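Local structure of Alr3699 protein (Nostoc sp., 4XSO) at residues H222-A227 and Q337-I342; H127-P132 and P293-R298; N180-N185 and I300-L305; Q230-V235 and I342-I347. The protein is a two-domain protein of the GT-B glycosyltransferase superfamily, in which two Rossmann-like domains face each other across a cleft. All coordinates share one frame; numbering follows the deposited sequence.

In the fold
Contacts 1 and 4 belong to the C-terminal Rossmann-like domain and share helix 336-348, meeting there through Gln337 and Gln230. Contact 1 is buried helix-to-helix packing between aliphatic groups. Contact 4, further out on the same helix, sets a turn against it, partly buried, with sulphur, proline and amide groups joining the aliphatic ones. Contacts 2 and 3 run from one domain to the other and touch through Phe296 and Arg298. Contact 2 is a surface meeting of two loops at the cleft, where a proline faces a carbonyl oxygen; contact 3 is buried around the ring of Phe182 and adds a bridging water.

Contact 1 (H222-A227 and Q337-I342); sequences HILIDA and QELANI
Leu339 reaches across from helix 336-348 and sets its CD2 methyl against the flank of helix 221-228, where Ile223, Leu224 and Ala227 form the receiving surface. Its chi1 of 171° puts CG on the far side of CB from the backbone N, and CD2 continues in the extended direction from CA, so this branch is the one that makes the crossing. CD2 comes 3.8 Å from Leu224 CA, close against the backbone of the other helix, and touches Ala227 CB as well. The Leu224 side chain runs at a slant to that of Leu339, and the nearest methyls, Leu224 CD1 and Leu339 CD2, are 4.2 Å apart. Ile223 contributes the CG2 methyl, 4.3 Å from Leu339 CD2, while its CD1 turns off from the partner helix.

The CB of Ala227 points toward the partner helix. It packs 3.8 Å from Leu339 CG and also meets Ala340 CB at 4.1 Å, which places it between the leucine stem and the alanine methyl. Ala340 CB in turn lies 3.8 Å from the carbonyl oxygen Ala227 O. With only two methyls between the backbones here, the CA atoms of Ala227 and Ala340 approach to 4.9 Å. The short helical segments cross at -63°, their axes 8.4 Å apart.

Both helices belong to the C-terminal Rossmann-like domain and pack beside its parallel sheet. Leu224 rests on strand 207-212, and Glu338 and Ile342 lie on strand 329-331. On the far side of helix 221-228, His222 and Ile225 pack on helix 248-260.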
loop_
_atom_site.group_PDB
_atom_site.type_symbol
_atom_site.label_atom_id
_atom_site.label_comp_id
_atom_site.label_asym_id
_atom_site.label_seq_id
_atom_site.Cartn_x
_atom_site.Cartn_y
_atom_site.Cartn_z
ATOM N N HIS A 222 -21.213 -16.636 -32.900
ATOM C CA HIS A 222 -22.487 -17.354 -33.130
ATOM C C HIS A 222 -23.573 -16.466 -33.742
ATOM O O HIS A 222 -24.448 -16.940 -34.464
ATOM C CB HIS A 222 -22.982 -18.030 -31.812
ATOM C CG HIS A 222 -23.368 -17.050 -30.742
ATOM N ND1 HIS A 222 -22.434 -16.382 -29.959
ATOM C CD2 HIS A 222 -24.583 -16.588 -30.355
ATOM C CE1 HIS A 222 -23.065 -15.560 -29.141
ATOM N NE2 HIS A 222 -24.363 -15.649 -29.378
ATOM N N ILE A 223 -23.487 -15.165 -33.503
ATOM C CA ILE A 223 -24.406 -14.192 -34.103
ATOM C C ILE A 223 -24.139 -14.064 -35.626
ATOM O O ILE A 223 -25.072 -14.082 -36.401
ATOM C CB ILE A 223 -24.273 -12.794 -33.403
ATOM C CG1 ILE A 223 -24.400 -12.909 -31.883
ATOM C CG2 ILE A 223 -25.271 -11.774 -33.971
ATOM C CD1 ILE A 223 -25.815 -13.271 -31.462
ATOM N N LEU A 224 -22.854 -13.945 -36.049
ATOM C CA LEU A 224 -22.518 -13.953 -37.464
ATOM C C LEU A 224 -23.023 -15.246 -38.132
ATOM O O LEU A 224 -23.545 -15.213 -39.238
ATOM C CB LEU A 224 -20.994 -13.727 -37.689
ATOM C CG LEU A 224 -20.504 -13.840 -39.145
ATOM C CD1 LEU A 224 -21.169 -12.780 -39.993
ATOM C CD2 LEU A 224 -18.977 -13.662 -39.194
ATOM N N ILE A 225 -22.791 -16.380 -37.482
ATOM C CA ILE A 225 -23.224 -17.686 -37.994
ATOM C C ILE A 225 -24.776 -17.723 -38.157
ATOM O O ILE A 225 -25.222 -18.033 -39.249
ATOM C CB ILE A 225 -22.645 -18.831 -37.132
ATOM C CG1 ILE A 225 -21.109 -18.824 -37.263
ATOM C CG2 ILE A 225 -23.209 -20.164 -37.586
ATOM C CD1 ILE A 225 -20.408 -19.486 -36.112
ATOM N N ASP A 226 -25.561 -17.284 -37.150
ATOM C CA ASP A 226 -27.028 -17.203 -37.337
ATOM C C ASP A 226 -27.399 -16.274 -38.498
ATOM O O ASP A 226 -28.208 -16.611 -39.347
ATOM C CB ASP A 226 -27.713 -16.699 -36.095
ATOM C CG ASP A 226 -27.822 -17.732 -35.001
ATOM O OD1 ASP A 226 -27.755 -18.915 -35.317
ATOM O OD2 ASP A 226 -27.956 -17.341 -33.802
ATOM N N ALA A 227 -26.736 -15.122 -38.610
ATOM C CA ALA A 227 -27.014 -14.259 -39.750
ATOM C C ALA A 227 -26.649 -14.924 -41.089
ATOM O O ALA A 227 -27.310 -14.695 -42.095
ATOM C CB ALA A 227 -26.280 -12.929 -39.617
ATOM N N GLN A 337 -30.683 -10.992 -37.321
ATOM C CA GLN A 337 -31.399 -10.626 -38.540
ATOM C C GLN A 337 -31.011 -9.222 -39.019
ATOM O O GLN A 337 -30.955 -8.949 -40.227
ATOM C CB GLN A 337 -32.932 -10.757 -38.411
ATOM C CG GLN A 337 -33.633 -10.371 -39.726
ATOM C CD GLN A 337 -33.501 -11.444 -40.800
ATOM O OE1 GLN A 337 -33.848 -12.597 -40.550
ATOM N NE2 GLN A 337 -32.999 -11.073 -42.009
ATOM N N GLU A 338 -30.770 -8.322 -38.090
ATOM C CA GLU A 338 -30.338 -6.980 -38.445
ATOM C C GLU A 338 -28.936 -7.054 -39.111
ATOM O O GLU A 338 -28.650 -6.356 -40.136
ATOM C CB GLU A 338 -30.382 -6.111 -37.204
ATOM C CG GLU A 338 -30.124 -4.633 -37.418
ATOM C CD GLU A 338 -30.242 -3.827 -36.118
ATOM O OE1 GLU A 338 -30.701 -4.349 -35.054
ATOM O OE2 GLU A 338 -29.884 -2.647 -36.178
ATOM N N LEU A 339 -28.100 -7.954 -38.605
ATOM C CA LEU A 339 -26.741 -8.146 -39.197
ATOM C C LEU A 339 -26.887 -8.670 -40.626
ATOM O O LEU A 339 -26.190 -8.230 -41.537
ATOM C CB LEU A 339 -25.911 -9.105 -38.320
ATOM C CG LEU A 339 -24.567 -9.590 -38.878
ATOM C CD1 LEU A 339 -23.680 -8.391 -39.266
ATOM C CD2 LEU A 339 -23.890 -10.449 -37.826
ATOM N N ALA A 340 -27.853 -9.575 -40.858
ATOM C CA ALA A 340 -28.039 -10.147 -42.195
ATOM C C ALA A 340 -28.544 -9.092 -43.159
ATOM O O ALA A 340 -28.161 -9.037 -44.364
ATOM C CB ALA A 340 -28.994 -11.338 -42.168
ATOM N N ASN A 341 -29.409 -8.241 -42.664
ATOM C CA ASN A 341 -29.908 -7.163 -43.491
ATOM C C ASN A 341 -28.777 -6.259 -43.973
ATOM O O ASN A 341 -28.746 -5.857 -45.154
ATOM C CB ASN A 341 -30.876 -6.309 -42.702
ATOM C CG ASN A 341 -32.214 -6.992 -42.471
ATOM O OD1 ASN A 341 -32.571 -7.977 -43.106
ATOM N ND2 ASN A 341 -32.982 -6.415 -41.602
ATOM N N ILE A 342 -27.826 -5.965 -43.084
ATOM C CA ILE A 342 -26.634 -5.205 -43.511
ATOM C C ILE A 342 -25.866 -5.932 -44.551
ATOM O O ILE A 342 -25.420 -5.347 -45.549
ATOM C CB ILE A 342 -25.702 -4.883 -42.317
ATOM C CG1 ILE A 342 -26.401 -3.930 -41.354
ATOM C CG2 ILE A 342 -24.400 -4.257 -42.804
ATOM C CD1 ILE A 342 -27.041 -2.702 -42.050
#

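Contact 2 (H127-P132 and P293-R298); sequences HDILSP and PEPFGR
The carbonyl oxygen of His127 faces the ring of Pro295 from the opposite domain and also accepts a weak hydrogen bond from Asn157 ND2. Pro295 CG lies 3.1 Å from His127 O, and Pro295 CB is 3.4 Å from the same oxygen, so the ring offers its carbon flank to a polar atom.

Ile129 carries the rest of the contact. A chi1 of -68° turns CG1 away from its own carbonyl carbon, and the extended branch beyond it runs out over the 293-298 loop. Ile129 CG1 packs 3.8 Å from Pro295 CB, its side chain running obliquely to the proline. Further along, Ile129 CD1 settles 3.8 Å from Glu294 C and 4.3 Å from Pro293 CB, meeting the backbone between the two prolines. The imidazole of His127 is occupied away from the loop: NE2 pairs with Asn103 OD1, ND1 with a bound glycerol, and the ring stacks on His125. Glu294 likewise turns its carboxylate back to Ser290 and His288 of its own domain.

Glu294 and Glu302, eight positions on, match the EX7E signature found in many GT-B glycosyltransferases, and the contact brings the two Rossmann-like domains together at their cleft.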
loop_
_atom_site.group_PDB
_atom_site.type_symbol
_atom_site.label_atom_id
_atom_site.label_comp_id
_atom_site.label_asym_id
_atom_site.label_seq_id
_atom_site.Cartn_x
_atom_site.Cartn_y
_atom_site.Cartn_z
ATOM N N HIS A 127 -8.467 1.803 -19.739
ATOM C CA HIS A 127 -8.809 1.084 -20.926
ATOM C C HIS A 127 -10.098 0.255 -20.744
ATOM O O HIS A 127 -10.526 -0.398 -21.707
ATOM C CB HIS A 127 -7.702 0.125 -21.343
ATOM C CG HIS A 127 -6.406 0.784 -21.683
ATOM N ND1 HIS A 127 -6.160 1.320 -22.917
ATOM C CD2 HIS A 127 -5.273 0.966 -20.966
ATOM C CE1 HIS A 127 -4.945 1.827 -22.960
ATOM N NE2 HIS A 127 -4.372 1.603 -21.795
ATOM N N ASP A 128 -10.702 0.283 -19.549
ATOM C CA ASP A 128 -11.895 -0.555 -19.258
ATOM C C ASP A 128 -13.140 0.316 -19.138
ATOM O O ASP A 128 -13.057 1.514 -18.854
ATOM C CB ASP A 128 -11.771 -1.291 -17.924
ATOM C CG ASP A 128 -10.487 -2.142 -17.803
ATOM O OD1 ASP A 128 -10.266 -2.975 -18.682
ATOM O OD2 ASP A 128 -9.752 -1.999 -16.798
ATOM N N ILE A 129 -14.279 -0.308 -19.369
ATOM C CA ILE A 129 -15.575 0.241 -18.968
ATOM C C ILE A 129 -15.757 -0.294 -17.549
ATOM O O ILE A 129 -15.808 -1.506 -17.364
ATOM C CB ILE A 129 -16.684 -0.227 -19.909
ATOM C CG1 ILE A 129 -16.467 0.399 -21.289
ATOM C CG2 ILE A 129 -18.098 0.110 -19.363
ATOM C CD1 ILE A 129 -17.562 0.014 -22.267
ATOM N N LEU A 130 -15.704 0.596 -16.572
ATOM C CA LEU A 130 -15.800 0.275 -15.158
ATOM C C LEU A 130 -17.254 -0.081 -14.782
ATOM O O LEU A 130 -17.916 0.645 -14.086
ATOM C CB LEU A 130 -15.298 1.467 -14.346
ATOM C CG LEU A 130 -13.793 1.598 -14.502
ATOM C CD1 LEU A 130 -13.272 2.850 -13.882
ATOM C CD2 LEU A 130 -13.091 0.395 -13.901
ATOM N N SER A 131 -17.745 -1.181 -15.324
ATOM C CA SER A 131 -19.140 -1.579 -15.052
ATOM C C SER A 131 -19.226 -2.538 -13.857
ATOM O O SER A 131 -18.440 -3.478 -13.732
ATOM C CB SER A 131 -19.796 -2.193 -16.305
ATOM O OG SER A 131 -20.872 -3.059 -15.994
ATOM N N PRO A 132 -20.222 -2.310 -12.988
ATOM C CA PRO A 132 -20.481 -3.273 -11.921
ATOM C C PRO A 132 -20.942 -4.645 -12.410
ATOM O O PRO A 132 -21.068 -5.539 -11.602
ATOM C CB PRO A 132 -21.579 -2.602 -11.054
ATOM C CG PRO A 132 -21.876 -1.288 -11.666
ATOM C CD PRO A 132 -21.214 -1.220 -13.017
ATOM N N PRO A 293 -20.668 -4.673 -24.286
ATOM C CA PRO A 293 -20.125 -3.413 -24.720
ATOM C C PRO A 293 -18.631 -3.416 -24.524
ATOM O O PRO A 293 -18.159 -3.817 -23.496
ATOM C CB PRO A 293 -20.741 -2.403 -23.740
ATOM C CG PRO A 293 -21.975 -3.061 -23.196
ATOM C CD PRO A 293 -21.597 -4.500 -23.140
ATOM N N GLU A 294 -17.910 -2.974 -25.511
ATOM C CA GLU A 294 -16.479 -2.902 -25.468
ATOM C C GLU A 294 -16.041 -1.424 -25.399
ATOM O O GLU A 294 -16.707 -0.507 -25.941
ATOM C CB GLU A 294 -15.872 -3.602 -26.709
ATOM C CG GLU A 294 -16.114 -5.140 -26.733
ATOM C CD GLU A 294 -15.616 -5.826 -27.998
ATOM O OE1 GLU A 294 -15.197 -5.125 -28.958
ATOM O OE2 GLU A 294 -15.622 -7.083 -28.040
ATOM N N PRO A 295 -14.895 -1.181 -24.742
ATOM C CA PRO A 295 -14.470 0.206 -24.537
ATOM C C PRO A 295 -13.981 0.932 -25.803
ATOM O O PRO A 295 -14.227 2.097 -25.935
ATOM C CB PRO A 295 -13.352 0.094 -23.502
ATOM C CG PRO A 295 -12.935 -1.320 -23.502
ATOM C CD PRO A 295 -14.109 -2.130 -23.949
ATOM N N PHE A 296 -13.383 0.193 -26.726
ATOM C CA PHE A 296 -12.855 0.684 -27.988
ATOM C C PHE A 296 -12.619 -0.531 -28.929
ATOM O O PHE A 296 -11.742 -1.373 -28.679
ATOM C CB PHE A 296 -11.452 1.260 -27.749
ATOM C CG PHE A 296 -10.844 1.902 -28.974
ATOM C CD1 PHE A 296 -10.162 1.162 -29.922
ATOM C CD2 PHE A 296 -10.964 3.300 -29.170
ATOM C CE1 PHE A 296 -9.587 1.798 -31.034
ATOM C CE2 PHE A 296 -10.388 3.923 -30.277
ATOM C CZ PHE A 296 -9.714 3.164 -31.199
ATOM N N GLY A 297 -13.315 -0.673 -30.007
ATOM C CA GLY A 297 -13.022 -1.877 -30.809
ATOM C C GLY A 297 -11.830 -1.695 -31.738
ATOM O O GLY A 297 -11.996 -1.063 -32.804
ATOM N N ARG A 298 -10.640 -2.214 -31.380
ATOM C CA ARG A 298 -9.458 -2.023 -32.266
ATOM C C ARG A 298 -9.796 -2.543 -33.673
ATOM O O ARG A 298 -9.520 -1.923 -34.702
ATOM C CB ARG A 298 -8.187 -2.703 -31.693
ATOM C CG ARG A 298 -7.668 -2.021 -30.410
ATOM C CD ARG A 298 -6.470 -2.734 -29.763
ATOM N NE ARG A 298 -5.297 -2.794 -30.633
ATOM C CZ ARG A 298 -4.460 -1.774 -30.877
ATOM N NH1 ARG A 298 -4.565 -0.609 -30.241
ATOM N NH2 ARG A 298 -3.459 -1.927 -31.741
#

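Contact 3 (N180-N185 and I300-L305); sequences NGFDIN and IVEAML
One face of the Phe182 ring carries Val301 CG1, a CH-pi contact 4.0 Å from the ring centroid and 30° off the normal, while Glu302 CG and Leu305 CD1 approach the ring obliquely. This joins the two halves of a GT-B fold: residues 180-185 follow strand 175-177 of the N-terminal sheet, and helix 298-305 belongs to the C-terminal domain. With chi1 at -59°, Phe182 sets CG opposite its carbonyl carbon and turns the ring to that helix.

The glutamate stem crosses the phenylalanine side chain at about a right angle, with Glu302 CG 3.8 Å from Phe182 CE2. Its carboxylate plane stands 52° from the ring, and OE2 is hydrogen-bonded to Tyr187 OH, which helps to fix its rotation. Leu305 divides its two methyls between neighbours: CD1 lies 3.6 Å from Phe182 CB, and CD2 3.7 Å from Ile184 CG2, where the two side chains cross nearly at right angles. The Phe182 backbone also pairs with Phe368 and Val370, tying the linker to the junction of helices 350-368 and 370-382.

Beyond these apolar pairs a single water bridges the backbones, donating to Ile184 O at 2.8 Å and to Leu305 O at 2.7 Å.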
loop_
_atom_site.group_PDB
_atom_site.type_symbol
_atom_site.label_atom_id
_atom_site.label_comp_id
_atom_site.label_asym_id
_atom_site.label_seq_id
_atom_site.Cartn_x
_atom_site.Cartn_y
_atom_site.Cartn_z
ATOM N N ASN A 180 -6.994 5.034 -29.062
ATOM C CA ASN A 180 -5.894 4.194 -29.513
ATOM C C ASN A 180 -5.376 4.709 -30.881
ATOM O O ASN A 180 -6.127 5.238 -31.736
ATOM C CB ASN A 180 -6.363 2.744 -29.657
ATOM C CG ASN A 180 -6.598 2.013 -28.335
ATOM O OD1 ASN A 180 -6.855 2.597 -27.273
ATOM N ND2 ASN A 180 -6.626 0.717 -28.426
ATOM N N GLY A 181 -4.083 4.609 -31.080
ATOM C CA GLY A 181 -3.488 5.062 -32.360
ATOM C C GLY A 181 -2.991 3.846 -33.137
ATOM O O GLY A 181 -2.717 2.834 -32.536
ATOM N N PHE A 182 -2.869 4.004 -34.445
ATOM C CA PHE A 182 -2.469 2.971 -35.395
ATOM C C PHE A 182 -1.533 3.538 -36.470
ATOM O O PHE A 182 -1.744 4.638 -36.941
ATOM C CB PHE A 182 -3.731 2.419 -36.086
ATOM C CG PHE A 182 -4.707 1.836 -35.121
ATOM C CD1 PHE A 182 -5.596 2.660 -34.445
ATOM C CD2 PHE A 182 -4.724 0.447 -34.870
ATOM C CE1 PHE A 182 -6.457 2.137 -33.470
ATOM C CE2 PHE A 182 -5.623 -0.063 -33.978
ATOM C CZ PHE A 182 -6.502 0.793 -33.278
ATOM N N ASP A 183 -0.561 2.750 -36.915
ATOM C CA ASP A 183 0.256 3.142 -38.057
ATOM C C ASP A 183 -0.564 2.927 -39.292
ATOM O O ASP A 183 -0.781 1.784 -39.661
ATOM C CB ASP A 183 1.475 2.298 -38.135
ATOM C CG ASP A 183 2.400 2.729 -39.283
ATOM O OD1 ASP A 183 2.036 3.446 -40.232
ATOM O OD2 ASP A 183 3.551 2.388 -39.153
ATOM N N ILE A 184 -0.999 3.986 -39.934
ATOM C CA ILE A 184 -2.108 3.833 -40.912
ATOM C C ILE A 184 -1.699 3.101 -42.182
ATOM O O ILE A 184 -2.495 2.394 -42.757
ATOM C CB ILE A 184 -2.875 5.113 -41.218
ATOM C CG1 ILE A 184 -2.059 6.077 -42.101
ATOM C CG2 ILE A 184 -3.339 5.783 -39.927
ATOM C CD1 ILE A 184 -2.703 7.430 -42.320
ATOM N N ASN A 185 -0.430 3.221 -42.533
ATOM C CA ASN A 185 0.152 2.577 -43.719
ATOM C C ASN A 185 0.325 1.082 -43.589
ATOM O O ASN A 185 0.252 0.366 -44.591
ATOM C CB ASN A 185 1.479 3.306 -44.082
ATOM C CG ASN A 185 1.242 4.720 -44.519
ATOM O OD1 ASN A 185 0.172 5.092 -45.012
ATOM N ND2 ASN A 185 2.215 5.539 -44.313
ATOM N N ILE A 300 -12.529 -2.678 -35.345
ATOM C CA ILE A 300 -13.418 -1.814 -36.079
ATOM C C ILE A 300 -12.500 -0.741 -36.718
ATOM O O ILE A 300 -12.541 -0.523 -37.885
ATOM C CB ILE A 300 -14.428 -1.160 -35.156
ATOM C CG1 ILE A 300 -15.356 -2.228 -34.535
ATOM C CG2 ILE A 300 -15.227 -0.103 -35.906
ATOM C CD1 ILE A 300 -16.272 -1.642 -33.438
ATOM N N VAL A 301 -11.698 -0.071 -35.938
ATOM C CA VAL A 301 -10.718 0.889 -36.536
ATOM C C VAL A 301 -9.792 0.271 -37.564
ATOM O O VAL A 301 -9.527 0.858 -38.590
ATOM C CB VAL A 301 -9.904 1.612 -35.453
ATOM C CG1 VAL A 301 -8.877 2.579 -36.100
ATOM C CG2 VAL A 301 -10.834 2.376 -34.561
ATOM N N GLU A 302 -9.340 -0.949 -37.337
ATOM C CA GLU A 302 -8.435 -1.593 -38.283
ATOM C C GLU A 302 -9.104 -1.834 -39.611
ATOM O O GLU A 302 -8.538 -1.559 -40.644
ATOM C CB GLU A 302 -7.851 -2.877 -37.702
ATOM C CG GLU A 302 -6.853 -2.478 -36.634
ATOM C CD GLU A 302 -6.213 -3.641 -35.930
ATOM O OE1 GLU A 302 -6.964 -4.527 -35.470
ATOM O OE2 GLU A 302 -4.966 -3.603 -35.796
ATOM N N ALA A 303 -10.356 -2.249 -39.545
ATOM C CA ALA A 303 -11.136 -2.518 -40.743
ATOM C C ALA A 303 -11.332 -1.245 -41.572
ATOM O O ALA A 303 -11.214 -1.253 -42.799
ATOM C CB ALA A 303 -12.463 -3.121 -40.315
ATOM N N MET A 304 -11.581 -0.149 -40.862
ATOM C CA MET A 304 -11.809 1.162 -41.465
ATOM C C MET A 304 -10.504 1.614 -42.158
ATOM O O MET A 304 -10.504 2.056 -43.299
ATOM C CB MET A 304 -12.254 2.157 -40.387
ATOM C CG MET A 304 -13.644 1.882 -39.791
ATOM S SD MET A 304 -14.137 3.026 -38.444
ATOM C CE MET A 304 -15.055 4.009 -39.502
ATOM N N LEU A 305 -9.392 1.483 -41.476
ATOM C CA LEU A 305 -8.096 1.878 -42.051
ATOM C C LEU A 305 -7.773 1.012 -43.217
ATOM O O LEU A 305 -6.987 1.430 -44.097
ATOM C CB LEU A 305 -7.004 1.748 -40.985
ATOM C CG LEU A 305 -7.017 2.804 -39.907
ATOM C CD1 LEU A 305 -6.112 2.381 -38.767
ATOM C CD2 LEU A 305 -6.585 4.118 -40.466
HETATM O O HOH W 1 -4.857 3.088 -44.064
#

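Contact 4 (Q230-V235 and I342-I347); sequences QCPPQV and IINTCI
Ile343 and Cys231 meet because their first torsions turn the touching atoms inward: at chi1 -68° the isoleucine sends CG2 opposite its backbone N, and at chi1 -76° the cysteine puts SG opposite its carbonyl carbon. SG then lies 3.6 Å from Ile343 CG2, and 3.8 Å from CD1 of the same residue, so the sulphur nestles against both arms of the side chain.

One helical turn on, Ile347 stretches CD1 into the turn. That methyl sits 3.4 Å from Val235 CG2, tighter than ordinary carbon packing, and reaches Pro232 CG at 3.9 Å. Val235 spreads its other methyl back to the first isoleucine, with CG1 4.2 Å from Ile343 CG2. The Pro232 to Val235 type I beta turn, closed by Val235 N to Pro232 O, holds the proline and the valine at the two ends of this surface. Asn344 lies beside the Pro232 ring, its OD1 only 2.9 Å from Pro232 CD.

Gln230 NE2 bonds to Gln337 OE1 earlier on the same helix, and Val235 O and, weakly, Cys231 O accept from Arg266. The loop leading into strand 235-240, and that strand's first residue, therefore meet the helix mainly through sulphur, proline and branched aliphatic groups, with the Asn344 amide laid against the proline; the fit depends on shape, while directional bonds lie at the margins.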
loop_
_atom_site.group_PDB
_atom_site.type_symbol
_atom_site.label_atom_id
_atom_site.label_comp_id
_atom_site.label_asym_id
_atom_site.label_seq_id
_atom_site.Cartn_x
_atom_site.Cartn_y
_atom_site.Cartn_z
ATOM N N GLN A 230 -29.187 -16.571 -43.021
ATOM C CA GLN A 230 -30.163 -15.703 -43.669
ATOM C C GLN A 230 -29.638 -14.957 -44.878
ATOM O O GLN A 230 -30.297 -14.032 -45.317
ATOM C CB GLN A 230 -30.686 -14.685 -42.644
ATOM C CG GLN A 230 -31.486 -15.347 -41.530
ATOM C CD GLN A 230 -32.795 -15.843 -42.095
ATOM O OE1 GLN A 230 -32.892 -16.971 -42.597
ATOM N NE2 GLN A 230 -33.785 -14.956 -42.128
ATOM N N CYS A 231 -28.470 -15.360 -45.394
ATOM C CA CYS A 231 -27.738 -14.679 -46.442
ATOM C C CYS A 231 -27.678 -15.536 -47.673
ATOM O O CYS A 231 -27.698 -16.752 -47.565
ATOM C CB CYS A 231 -26.282 -14.401 -45.979
ATOM S SG CYS A 231 -26.273 -13.024 -44.834
ATOM N N PRO A 232 -27.571 -14.918 -48.857
ATOM C CA PRO A 232 -27.454 -15.789 -50.004
ATOM C C PRO A 232 -26.254 -16.716 -49.951
ATOM O O PRO A 232 -25.298 -16.523 -49.148
ATOM C CB PRO A 232 -27.386 -14.827 -51.214
ATOM C CG PRO A 232 -27.438 -13.450 -50.690
ATOM C CD PRO A 232 -27.790 -13.514 -49.228
ATOM N N PRO A 233 -26.283 -17.733 -50.813
ATOM C CA PRO A 233 -25.288 -18.819 -50.726
ATOM C C PRO A 233 -23.847 -18.425 -51.090
ATOM O O PRO A 233 -22.937 -19.065 -50.623
ATOM C CB PRO A 233 -25.847 -19.889 -51.663
ATOM C CG PRO A 233 -26.817 -19.176 -52.569
ATOM C CD PRO A 233 -27.325 -17.981 -51.835
ATOM N N GLN A 234 -23.642 -17.366 -51.872
ATOM C CA GLN A 234 -22.304 -16.921 -52.147
ATOM C C GLN A 234 -21.640 -16.211 -50.931
ATOM O O GLN A 234 -20.408 -15.977 -50.957
ATOM C CB GLN A 234 -22.234 -16.039 -53.408
ATOM C CG GLN A 234 -22.693 -14.589 -53.266
ATOM C CD GLN A 234 -24.194 -14.469 -53.349
ATOM O OE1 GLN A 234 -24.904 -15.458 -53.173
ATOM N NE2 GLN A 234 -24.688 -13.260 -53.620
ATOM N N VAL A 235 -22.418 -15.956 -49.858
ATOM C CA VAL A 235 -21.867 -15.382 -48.646
ATOM C C VAL A 235 -21.202 -16.441 -47.807
ATOM O O VAL A 235 -21.866 -17.369 -47.270
ATOM C CB VAL A 235 -22.920 -14.635 -47.772
ATOM C CG1 VAL A 235 -22.254 -14.018 -46.531
ATOM C CG2 VAL A 235 -23.639 -13.558 -48.571
ATOM N N ILE A 342 -27.826 -5.965 -43.084
ATOM C CA ILE A 342 -26.634 -5.205 -43.511
ATOM C C ILE A 342 -25.866 -5.932 -44.551
ATOM O O ILE A 342 -25.420 -5.347 -45.549
ATOM C CB ILE A 342 -25.702 -4.883 -42.317
ATOM C CG1 ILE A 342 -26.401 -3.930 -41.354
ATOM C CG2 ILE A 342 -24.400 -4.257 -42.804
ATOM C CD1 ILE A 342 -27.041 -2.702 -42.050
ATOM N N ILE A 343 -25.632 -7.215 -44.316
ATOM C CA ILE A 343 -24.813 -8.008 -45.271
ATOM C C ILE A 343 -25.473 -7.987 -46.659
ATOM O O ILE A 343 -24.843 -7.712 -47.681
ATOM C CB ILE A 343 -24.671 -9.469 -44.796
ATOM C CG1 ILE A 343 -23.826 -9.502 -43.533
ATOM C CG2 ILE A 343 -24.077 -10.324 -45.892
ATOM C CD1 ILE A 343 -23.709 -10.906 -42.936
ATOM N N ASN A 344 -26.779 -8.224 -46.669
ATOM C CA ASN A 344 -27.549 -8.149 -47.892
ATOM C C ASN A 344 -27.531 -6.737 -48.544
ATOM O O ASN A 344 -27.471 -6.622 -49.763
ATOM C CB ASN A 344 -28.978 -8.627 -47.636
ATOM C CG ASN A 344 -29.095 -10.150 -47.665
ATOM O OD1 ASN A 344 -28.675 -10.783 -48.613
ATOM N ND2 ASN A 344 -29.656 -10.737 -46.633
ATOM N N THR A 345 -27.583 -5.679 -47.734
ATOM C CA THR A 345 -27.466 -4.345 -48.257
ATOM C C THR A 345 -26.139 -4.172 -48.938
ATOM O O THR A 345 -26.078 -3.533 -49.985
ATOM C CB THR A 345 -27.548 -3.325 -47.145
ATOM O OG1 THR A 345 -28.883 -3.341 -46.657
ATOM C CG2 THR A 345 -27.191 -1.949 -47.637
ATOM N N CYS A 346 -25.082 -4.736 -48.334
ATOM C CA CYS A 346 -23.729 -4.629 -48.919
ATOM C C CYS A 346 -23.564 -5.370 -50.265
ATOM O O CYS A 346 -22.767 -4.970 -51.119
ATOM C CB CYS A 346 -22.670 -5.119 -47.915
ATOM S SG CYS A 346 -22.405 -3.960 -46.569
ATOM N N ILE A 347 -24.275 -6.475 -50.408
ATOM C CA ILE A 347 -24.292 -7.271 -51.662
ATOM C C ILE A 347 -24.995 -6.544 -52.798
ATOM O O ILE A 347 -24.473 -6.432 -53.899
ATOM C CB ILE A 347 -25.010 -8.624 -51.408
ATOM C CG1 ILE A 347 -24.145 -9.475 -50.504
ATOM C CG2 ILE A 347 -25.294 -9.332 -52.722
ATOM C CD1 ILE A 347 -24.863 -10.633 -49.825
#